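Long-range contact in methyltransferase (Streptomyces avermitilis, PDB 3GIW), which probably transfers methyl groups from S-adenosylmethionine to a substrate not yet known, and binds S-adenosyl-L-homocysteine: residues L196-G201 / E233-G238. Residues are numbered along the deposited sequence; the frame is centred on the assembly and turned at random.
Sequences LAMSIG and EEFFEG
Phe235 and Phe236 share a first torsion, CG anti to the carbonyl carbon (chi1 -66° and -67°), which sets the Phe235 ring against Met198 and swings the Phe236 ring in beside strand 196-201, while selenomethionine Met198 bends at chi3 (67°) to fold its SE and CE against Phe235. The strand belongs to the central sheet of a Rossmann-like methyltransferase, between parallel strand 163-167 and antiparallel strand 269-275. The two phenylalanines follow helix 229-234 and occupy the two central positions of a type I turn from Glu234 to Glu237; one residue earlier, Phe236 N hydrogen-bonds Glu233 O. Met198 crosses Phe235 at about a right angle: CE lies over one ring face, offset toward the rim, in a CH-pi contact 4.0 Å from the ring centroid, and SE approaches CD1 of Phe235 obliquely at 3.7 Å. This Met-aromatic contact is doubled, because the same SE sits 4.8 Å from the centroid of the Phe236 ring. CD1 of Ile200 reaches CD2 of Phe235 at 3.8 Å and also meets the edge of Phe236. With an alanine at Phe235, CE of Met198 would probably lose the aromatic face it covers and a gap would open beside CD1 of Ile200. Val180 and Val183 of helix 179-187 also touch Phe235, joining turn, helix and strand in one buried apolar layer. Ser199, pointing away from this contact, hydrogen-bonds through OG to Asn62, a residue that binds S-adenosyl-L-homocysteine. The side chains of Phe236 and Met198 slide past each other in opposite directions, with CZ of Phe236 3.9 Å from CG of Met198. CD2 of Leu196 packs obliquely on CE1 of Phe236 at 3.8 Å, and the backbone O of Leu196 lies in the ring plane, 3.8 Å from that same CE1.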
ATOM      1  N   LEU A 196      10.029   4.428  -5.761  1.00 11.47           N
ATOM      2  CA  LEU A 196       9.481   3.768  -4.569  1.00 11.28           C
ATOM      3  C   LEU A 196       8.415   4.703  -4.017  1.00 11.78           C
ATOM      4  O   LEU A 196       8.683   5.875  -3.792  1.00 12.22           O
ATOM      5  CB  LEU A 196      10.584   3.538  -3.543  1.00 12.57           C
ATOM      6  CG  LEU A 196      10.108   2.956  -2.197  1.00 12.29           C
ATOM      7  CD1 LEU A 196       9.472   1.564  -2.319  1.00 12.58           C
ATOM      8  CD2 LEU A 196      11.289   2.903  -1.191  1.00 14.45           C
ATOM      9  N   ALA A 197       7.222   4.166  -3.784  1.00 11.33           N
ATOM     10  CA  ALA A 197       6.096   4.899  -3.159  1.00 11.70           C
ATOM     11  C   ALA A 197       5.628   4.054  -1.974  1.00 11.06           C
ATOM     12  O   ALA A 197       5.325   2.863  -2.146  1.00 12.10           O
ATOM     13  CB  ALA A 197       4.936   5.123  -4.126  1.00 11.96           C
HETATM   14  N   MSE A 198       5.518   4.676  -0.810  1.00 10.70           N
HETATM   15  CA  MSE A 198       5.093   3.982   0.387  1.00 11.50           C
HETATM   16  C   MSE A 198       4.159   4.813   1.249  1.00 11.95           C
HETATM   17  O   MSE A 198       4.250   6.018   1.338  1.00 11.97           O
HETATM   18  CB  MSE A 198       6.292   3.610   1.275  1.00 12.86           C
HETATM   19  CG  MSE A 198       7.396   2.796   0.564  1.00 11.71           C
HETATM   20 SE   MSE A 198       8.772   2.239   1.837  0.75 12.28          SE
HETATM   21  CE  MSE A 198       7.705   1.009   2.872  1.00 14.94           C
ATOM     22  N   SER A 199       3.292   4.118   1.981  1.00 11.55           N
ATOM     23  CA  SER A 199       2.643   4.701   3.171  1.00 12.34           C
ATOM     24  C   SER A 199       3.077   3.865   4.376  1.00 11.58           C
ATOM     25  O   SER A 199       3.061   2.603   4.326  1.00 13.24           O
ATOM     26  CB  SER A 199       1.140   4.830   3.041  1.00 12.43           C
ATOM     27  OG  SER A 199       0.508   3.589   2.931  1.00 13.69           O
ATOM     28  N   ILE A 200       3.449   4.539   5.462  1.00 11.97           N
ATOM     29  CA  ILE A 200       4.084   3.954   6.629  1.00 11.96           C
ATOM     30  C   ILE A 200       3.349   4.376   7.917  1.00 12.35           C
ATOM     31  O   ILE A 200       3.221   5.574   8.209  1.00 12.35           O
ATOM     32  CB  ILE A 200       5.566   4.424   6.698  1.00 11.72           C
ATOM     33  CG1 ILE A 200       6.347   3.954   5.449  1.00 12.80           C
ATOM     34  CG2 ILE A 200       6.303   3.911   7.949  1.00 14.09           C
ATOM     35  CD1 ILE A 200       7.725   4.586   5.248  1.00 13.65           C
ATOM     36  N   GLY A 201       2.875   3.384   8.673  1.00 12.15           N
ATOM     37  CA  GLY A 201       2.083   3.657   9.880  1.00 11.53           C
ATOM     38  C   GLY A 201       2.945   4.289  10.982  1.00 12.43           C
ATOM     39  O   GLY A 201       4.141   3.932  11.160  1.00 11.84           O
ATOM     40  N   GLU A 233      12.438   7.495   7.236  1.00 12.61           N
ATOM     41  CA  GLU A 233      13.495   8.009   6.349  1.00 14.12           C
ATOM     42  C   GLU A 233      14.447   6.891   5.894  1.00 13.04           C
ATOM     43  O   GLU A 233      15.012   6.965   4.782  1.00 13.07           O
ATOM     44  CB  GLU A 233      14.308   9.131   7.011  1.00 13.71           C
ATOM     45  CG  GLU A 233      13.599  10.468   7.163  1.00 16.65           C
ATOM     46  CD  GLU A 233      14.528  11.546   7.694  1.00 20.73           C
ATOM     47  OE1 GLU A 233      15.249  11.299   8.684  1.00 23.41           O
ATOM     48  OE2 GLU A 233      14.563  12.631   7.075  1.00 25.68           O
ATOM     49  N   GLU A 234      14.618   5.868   6.735  1.00 13.01           N
ATOM     50  CA  GLU A 234      15.549   4.779   6.404  1.00 14.51           C
ATOM     51  C   GLU A 234      15.189   4.088   5.080  1.00 12.96           C
ATOM     52  O   GLU A 234      16.076   3.652   4.316  1.00 14.27           O
ATOM     53  CB  GLU A 234      15.621   3.718   7.507  1.00 15.42           C
ATOM     54  CG  GLU A 234      16.898   2.884   7.398  1.00 18.22           C
ATOM     55  CD  GLU A 234      17.049   1.826   8.472  1.00 18.77           C
ATOM     56  OE1 GLU A 234      16.206   1.778   9.397  1.00 19.55           O
ATOM     57  OE2 GLU A 234      18.086   1.077   8.396  1.00 21.62           O
ATOM     58  N   PHE A 235      13.906   3.922   4.803  1.00 12.32           N
ATOM     59  CA  PHE A 235      13.485   3.323   3.529  1.00 12.60           C
ATOM     60  C   PHE A 235      13.938   4.114   2.287  1.00 13.06           C
ATOM     61  O   PHE A 235      14.035   3.535   1.213  1.00 15.13           O
ATOM     62  CB  PHE A 235      11.946   3.158   3.466  1.00 12.81           C
ATOM     63  CG  PHE A 235      11.379   2.161   4.447  1.00 13.21           C
ATOM     64  CD1 PHE A 235      11.285   0.828   4.124  1.00 13.83           C
ATOM     65  CD2 PHE A 235      10.951   2.574   5.683  1.00 14.85           C
ATOM     66  CE1 PHE A 235      10.773  -0.093   5.033  1.00 13.22           C
ATOM     67  CE2 PHE A 235      10.445   1.653   6.607  1.00 14.26           C
ATOM     68  CZ  PHE A 235      10.349   0.339   6.285  1.00 14.21           C
ATOM     69  N   PHE A 236      14.169   5.417   2.424  1.00 13.70           N
ATOM     70  CA  PHE A 236      14.386   6.275   1.265  1.00 14.51           C
ATOM     71  C   PHE A 236      15.844   6.762   1.142  1.00 15.29           C
ATOM     72  O   PHE A 236      16.172   7.581   0.269  1.00 16.09           O
ATOM     73  CB  PHE A 236      13.387   7.435   1.324  1.00 14.49           C
ATOM     74  CG  PHE A 236      11.981   6.998   1.152  1.00 13.05           C
ATOM     75  CD1 PHE A 236      11.464   6.813  -0.100  1.00 14.10           C
ATOM     76  CD2 PHE A 236      11.157   6.754   2.254  1.00 14.52           C
ATOM     77  CE1 PHE A 236      10.152   6.414  -0.284  1.00 15.91           C
ATOM     78  CE2 PHE A 236       9.847   6.344   2.058  1.00 14.31           C
ATOM     79  CZ  PHE A 236       9.348   6.170   0.781  1.00 16.58           C
ATOM     80  N   GLU A 237      16.721   6.272   2.009  1.00 15.85           N
ATOM     81  CA  GLU A 237      18.157   6.620   1.933  1.00 17.87           C
ATOM     82  C   GLU A 237      18.757   6.256   0.585  1.00 18.47           C
ATOM     83  O   GLU A 237      18.544   5.171   0.085  1.00 18.93           O
ATOM     84  CB  GLU A 237      18.940   5.951   3.060  1.00 21.60           C
ATOM     85  CG  GLU A 237      18.667   6.563   4.421  1.00 25.53           C
ATOM     86  CD  GLU A 237      19.252   7.973   4.610  1.00 29.02           C
ATOM     87  OE1 GLU A 237      20.268   8.299   3.951  1.00 32.83           O
ATOM     88  OE2 GLU A 237      18.716   8.749   5.451  1.00 32.41           O
ATOM     89  N   GLY A 238      19.492   7.188  -0.018  1.00 17.77           N
ATOM     90  CA  GLY A 238      20.045   6.948  -1.347  1.00 18.32           C
ATOM     91  C   GLY A 238      19.091   7.200  -2.500  1.00 17.44           C
ATOM     92  O   GLY A 238      19.493   7.094  -3.650  1.00 18.80           O
TER